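Local coordinates for protein nucleoporin NUP170 (Chaetomium thermophilum, PDB 5HAX) that is a scaffold nucleoporin that probably helps to build the inner ring of the nuclear pore complex, at residues A[70-75]-A[111-116]; A[141-146]-A[213-218]. One frame throughout, in Å; residues are numbered along the deposited sequence.

Interaction 1. Residues A[70-75]-A[111-116]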
loop_
_atom_site.group_PDB
_atom_site.type_symbol
_atom_site.label_atom_id
_atom_site.label_comp_id
_atom_site.label_asym_id
_atom_site.label_seq_id
_atom_site.Cartn_x
_atom_site.Cartn_y
_atom_site.Cartn_z
ATOM N N GLU A 70 -13.800 -32.702 13.977
ATOM C CA GLU A 70 -13.880 -33.463 15.215
ATOM C C GLU A 70 -13.353 -32.685 16.415
ATOM O O GLU A 70 -13.935 -32.769 17.502
ATOM C CB GLU A 70 -13.108 -34.777 15.071
ATOM C CG GLU A 70 -13.837 -35.837 14.257
ATOM C CD GLU A 70 -12.992 -37.073 14.006
ATOM O OE1 GLU A 70 -11.770 -37.028 14.267
ATOM O OE2 GLU A 70 -13.551 -38.093 13.547
ATOM N N VAL A 71 -12.271 -31.922 16.243
ATOM C CA VAL A 71 -11.610 -31.272 17.371
ATOM C C VAL A 71 -11.302 -29.808 17.067
ATOM O O VAL A 71 -11.569 -28.931 17.897
ATOM C CB VAL A 71 -10.324 -32.028 17.757
ATOM C CG1 VAL A 71 -9.617 -31.337 18.919
ATOM C CG2 VAL A 71 -10.644 -33.475 18.118
ATOM N N PHE A 72 -10.738 -29.525 15.892
ATOM C CA PHE A 72 -10.150 -28.214 15.647
ATOM C C PHE A 72 -10.290 -27.811 14.185
ATOM O O PHE A 72 -10.102 -28.635 13.283
ATOM C CB PHE A 72 -8.671 -28.217 16.057
ATOM C CG PHE A 72 -8.047 -26.853 16.099
ATOM C CD1 PHE A 72 -8.426 -25.934 17.062
ATOM C CD2 PHE A 72 -7.069 -26.497 15.184
ATOM C CE1 PHE A 72 -7.850 -24.678 17.106
ATOM C CE2 PHE A 72 -6.487 -25.243 15.224
ATOM C CZ PHE A 72 -6.878 -24.333 16.187
ATOM N N THR A 73 -10.609 -26.534 13.962
ATOM C CA THR A 73 -10.674 -25.946 12.630
ATOM C C THR A 73 -10.083 -24.542 12.672
ATOM O O THR A 73 -9.958 -23.933 13.737
ATOM C CB THR A 73 -12.111 -25.882 12.094
ATOM O OG1 THR A 73 -12.894 -25.009 12.918
ATOM C CG2 THR A 73 -12.744 -27.267 12.071
ATOM N N LYS A 74 -9.731 -24.024 11.494
ATOM C CA LYS A 74 -9.112 -22.708 11.400
ATOM C C LYS A 74 -9.210 -22.197 9.967
ATOM O O LYS A 74 -9.123 -22.982 9.019
ATOM C CB LYS A 74 -7.646 -22.760 11.844
ATOM C CG LYS A 74 -7.009 -21.399 12.046
ATOM C CD LYS A 74 -5.723 -21.507 12.852
ATOM C CE LYS A 74 -5.071 -20.146 13.058
ATOM N NZ LYS A 74 -6.006 -19.146 13.651
ATOM N N LEU A 75 -9.389 -20.881 9.826
ATOM C CA LEU A 75 -9.436 -20.201 8.536
ATOM C C LEU A 75 -8.328 -19.158 8.456
ATOM O O LEU A 75 -7.871 -18.639 9.480
ATOM C CB LEU A 75 -10.789 -19.509 8.314
ATOM C CG LEU A 75 -12.020 -20.400 8.148
ATOM C CD1 LEU A 75 -13.299 -19.582 8.249
ATOM C CD2 LEU A 75 -11.957 -21.125 6.819
ATOM N N THR A 111 -0.222 -35.854 9.508
ATOM C CA THR A 111 -0.686 -36.888 10.423
ATOM C C THR A 111 -1.329 -36.329 11.684
ATOM O O THR A 111 -2.175 -37.004 12.280
ATOM C CB THR A 111 0.481 -37.808 10.816
ATOM O OG1 THR A 111 0.073 -38.677 11.879
ATOM C CG2 THR A 111 1.706 -37.003 11.260
ATOM N N HIS A 112 -0.968 -35.115 12.093
ATOM C CA HIS A 112 -1.474 -34.506 13.316
ATOM C C HIS A 112 -2.152 -33.173 13.015
ATOM O O HIS A 112 -2.071 -32.638 11.906
ATOM C CB HIS A 112 -0.341 -34.313 14.333
ATOM C CG HIS A 112 0.152 -35.593 14.934
ATOM N ND1 HIS A 112 1.271 -36.252 14.472
ATOM C CD2 HIS A 112 -0.327 -36.340 15.956
ATOM C CE1 HIS A 112 1.463 -37.346 15.186
ATOM N NE2 HIS A 112 0.507 -37.424 16.093
ATOM N N THR A 113 -2.827 -32.643 14.037
ATOM C CA THR A 113 -3.631 -31.435 13.888
ATOM C C THR A 113 -2.784 -30.264 13.402
ATOM O O THR A 113 -1.706 -29.997 13.938
ATOM C CB THR A 113 -4.287 -31.081 15.225
ATOM O OG1 THR A 113 -5.004 -32.215 15.724
ATOM C CG2 THR A 113 -5.241 -29.899 15.070
ATOM N N ILE A 114 -3.286 -29.558 12.392
ATOM C CA ILE A 114 -2.633 -28.351 11.895
ATOM C C ILE A 114 -2.948 -27.199 12.838
ATOM O O ILE A 114 -4.114 -26.960 13.177
ATOM C CB ILE A 114 -3.094 -28.037 10.461
ATOM C CG1 ILE A 114 -2.576 -29.104 9.494
ATOM C CG2 ILE A 114 -2.602 -26.656 10.021
ATOM C CD1 ILE A 114 -3.223 -29.055 8.125
ATOM N N THR A 115 -1.909 -26.468 13.247
ATOM C CA THR A 115 -2.053 -25.348 14.167
ATOM C C THR A 115 -1.703 -24.000 13.551
ATOM O O THR A 115 -2.060 -22.968 14.127
ATOM C CB THR A 115 -1.174 -25.566 15.409
ATOM O OG1 THR A 115 0.183 -25.789 15.012
ATOM C CG2 THR A 115 -1.672 -26.766 16.213
ATOM N N ALA A 116 -1.026 -23.978 12.406
ATOM C CA ALA A 116 -0.692 -22.727 11.741
ATOM C C ALA A 116 -0.321 -23.018 10.294
ATOM O O ALA A 116 0.218 -24.083 9.981
ATOM C CB ALA A 116 0.459 -22.002 12.449
#

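Interaction 2. Residues A[141-146]-A[213-218]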
loop_
_atom_site.group_PDB
_atom_site.type_symbol
_atom_site.label_atom_id
_atom_site.label_comp_id
_atom_site.label_asym_id
_atom_site.label_seq_id
_atom_site.Cartn_x
_atom_site.Cartn_y
_atom_site.Cartn_z
ATOM N N SER A 141 3.041 -31.902 15.748
ATOM C CA SER A 141 4.173 -32.819 15.713
ATOM C C SER A 141 5.338 -32.334 14.860
ATOM O O SER A 141 6.477 -32.714 15.137
ATOM C CB SER A 141 3.720 -34.192 15.193
ATOM O OG SER A 141 4.776 -35.135 15.244
ATOM N N GLU A 142 5.096 -31.507 13.844
ATOM C CA GLU A 142 6.162 -31.120 12.927
ATOM C C GLU A 142 5.743 -29.886 12.139
ATOM O O GLU A 142 4.574 -29.495 12.126
ATOM C CB GLU A 142 6.502 -32.272 11.974
ATOM C CG GLU A 142 5.317 -32.719 11.129
ATOM C CD GLU A 142 5.583 -34.007 10.373
ATOM O OE1 GLU A 142 4.618 -34.588 9.835
ATOM O OE2 GLU A 142 6.755 -34.435 10.318
ATOM N N ILE A 143 6.730 -29.277 11.479
ATOM C CA ILE A 143 6.513 -28.218 10.499
ATOM C C ILE A 143 6.928 -28.754 9.136
ATOM O O ILE A 143 7.972 -29.404 9.004
ATOM C CB ILE A 143 7.298 -26.933 10.833
ATOM C CG1 ILE A 143 6.870 -26.371 12.193
ATOM C CG2 ILE A 143 7.077 -25.885 9.748
ATOM C CD1 ILE A 143 7.639 -26.942 13.367
ATOM N N ILE A 144 6.120 -28.458 8.120
ATOM C CA ILE A 144 6.283 -29.011 6.780
ATOM C C ILE A 144 6.392 -27.857 5.793
ATOM O O ILE A 144 5.591 -26.916 5.840
ATOM C CB ILE A 144 5.106 -29.934 6.411
ATOM C CG1 ILE A 144 4.951 -31.040 7.462
ATOM C CG2 ILE A 144 5.311 -30.536 5.026
ATOM C CD1 ILE A 144 3.614 -31.743 7.419
ATOM N N LEU A 145 7.380 -27.933 4.904
ATOM C CA LEU A 145 7.565 -26.954 3.840
ATOM C C LEU A 145 7.118 -27.554 2.514
ATOM O O LEU A 145 7.492 -28.683 2.182
ATOM C CB LEU A 145 9.026 -26.516 3.741
ATOM C CG LEU A 145 9.680 -25.982 5.014
ATOM C CD1 LEU A 145 11.116 -25.575 4.719
ATOM C CD2 LEU A 145 8.890 -24.814 5.586
ATOM N N LEU A 146 6.324 -26.795 1.761
ATOM C CA LEU A 146 5.895 -27.185 0.426
ATOM C C LEU A 146 6.225 -26.073 -0.556
ATOM O O LEU A 146 6.010 -24.891 -0.268
ATOM C CB LEU A 146 4.391 -27.479 0.375
ATOM C CG LEU A 146 3.885 -28.671 1.186
ATOM C CD1 LEU A 146 2.379 -28.811 1.030
ATOM C CD2 LEU A 146 4.583 -29.953 0.766
ATOM N N CYS A 213 16.955 -29.627 6.323
ATOM C CA CYS A 213 16.055 -28.722 7.025
ATOM C C CYS A 213 16.319 -28.807 8.520
ATOM O O CYS A 213 16.364 -29.905 9.081
ATOM C CB CYS A 213 14.589 -29.061 6.727
ATOM S SG CYS A 213 13.397 -27.913 7.459
ATOM N N GLY A 214 16.485 -27.644 9.159
ATOM C CA GLY A 214 16.782 -27.590 10.574
ATOM C C GLY A 214 15.955 -26.528 11.272
ATOM O O GLY A 214 15.310 -25.690 10.636
ATOM N N LYS A 215 15.994 -26.580 12.602
ATOM C CA LYS A 215 15.231 -25.682 13.456
ATOM C C LYS A 215 16.066 -25.343 14.681
ATOM O O LYS A 215 16.734 -26.218 15.240
ATOM C CB LYS A 215 13.906 -26.327 13.880
ATOM C CG LYS A 215 13.012 -25.447 14.731
ATOM C CD LYS A 215 11.716 -26.162 15.070
ATOM C CE LYS A 215 10.813 -25.302 15.938
ATOM N NZ LYS A 215 9.534 -25.992 16.259
ATOM N N ILE A 216 16.038 -24.075 15.094
ATOM C CA ILE A 216 16.770 -23.639 16.279
ATOM C C ILE A 216 15.928 -22.641 17.063
ATOM O O ILE A 216 15.118 -21.897 16.502
ATOM C CB ILE A 216 18.147 -23.023 15.924
ATOM C CG1 ILE A 216 17.996 -21.602 15.368
ATOM C CG2 ILE A 216 18.892 -23.929 14.946
ATOM C CD1 ILE A 216 19.325 -20.923 15.066
ATOM N N ASN A 217 16.140 -22.635 18.377
ATOM C CA ASN A 217 15.508 -21.687 19.283
ATOM C C ASN A 217 16.449 -20.504 19.485
ATOM O O ASN A 217 17.543 -20.665 20.038
ATOM C CB ASN A 217 15.192 -22.369 20.615
ATOM C CG ASN A 217 14.309 -21.527 21.520
ATOM O OD1 ASN A 217 14.352 -20.296 21.489
ATOM N ND2 ASN A 217 13.506 -22.194 22.341
ATOM N N HIS A 218 16.027 -19.320 19.037
ATOM C CA HIS A 218 16.852 -18.123 19.153
ATOM C C HIS A 218 16.807 -17.493 20.538
ATOM O O HIS A 218 17.610 -16.594 20.811
ATOM C CB HIS A 218 16.419 -17.076 18.123
ATOM C CG HIS A 218 16.950 -17.322 16.746
ATOM N ND1 HIS A 218 18.293 -17.249 16.443
ATOM C CD2 HIS A 218 16.319 -17.620 15.585
ATOM C CE1 HIS A 218 18.466 -17.500 15.157
ATOM N NE2 HIS A 218 17.284 -17.730 14.615
#

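Interaction 1. Residues A[70-75]-A[111-116]
F72 lies nearest T113 and K74 nearest T115, with CA separations of 7.5 and 8.0 Å, where the two segments run in the same direction. No hydrogen bond joins the segments, so their contact is made by side chains and by the carbonyls of I114 and T115. F72 buries the largest share, 58 Å² of 172 Å². With its CG swung anti to the backbone N (chi1 -169°), the ring reaches across toward 113-115, crossing the short T113 side chain at about a right angle. T113 CG2 settles against the root of the ring, 3.9 Å from F72 CD2, in an oblique approach. Farther along, the ring turns its edge to a backbone carbonyl: F72 CE2 lies 3.6 Å from I114 O, which sits near the ring plane. K74 adds a looser touch through the middle of its chain, with CD 4.1 Å from T115 O.

The hydroxyl of T115 bonds to V176 O, in the link between strands 159-170 and 178-181, and more weakly to A138 O in its own sheet. D89, from the chain between the segments, bridges them: its backbone bonds to both F72 and I114, and its carboxylate OD1 accepts the amide of F72. T115 and A116 both face A138, a classic beta bulge, and T115 has the backbone angles that suit its first position (-115/-15°). Strands 73-78 and 114-120 each open a four-stranded antiparallel sheet, and such like-directed first strands, side by side without hydrogen bonds, are typical of the inner strands of neighbouring beta-propeller blades.

Interaction 2. Residues A[141-146]-A[213-218]
I143 and L145 meet K215 and C213 across the interface between two blades of the beta-propeller. The segments run antiparallel, with I143 opposite K215 and L145 opposite C213; a CA separation of 9.5 Å for I143 and K215 is too wide for backbone pairing, and no hydrogen bond crosses. Strand 142-151 is third in its sheet, whereas 213-217 is the fourth and last strand of the following one.

K215 can be followed outward. With all four side-chain torsions near 180°, the chain is a straight rod that crosses the I143 side chain at about a right angle. K215 CB starts 6.3 Å from I143 CD1 and K215 CG is 5.7 Å from it. K215 CD and CE lie 4.5 and 4.4 Å from I143 CD1, and K215 NZ ends 3.6 Å from that methyl. The K215 side chain also touches V169 on the edge strand 159-170. The ammonium group has a polar partner too, a hydrogen bond to R171 O, so its place beside a methyl need not leave it without an acceptor.

The other pair is wholly apolar. M167 touches both L145 and C213, while I143 touches I200 and L145 touches Y202, both on strand 198-202. Between the segments themselves, L145 CD1 rests 4.3 Å from C213 SG.

In the fold
Both interactions join successive blades of the propeller and share the sheet 114-170, interaction 1 through its first strand and interaction 2 through its third. Their centres are 18 Å apart, yet they touch at one end, where H112 ND1 packs 3.3 Å from S141 CB. Interaction 1 is a surface contact burying 172 Å², with one buried residue among the five that touch; interaction 2 covers less, 113 Å², but three of its four touching residues are buried. Chemistry follows place: an aromatic ring edge against a backbone carbonyl between like-directed first strands, and, between antiparallel strands, aliphatic and sulfur packing beside an extended lysine whose ammonium bonds to R171 O.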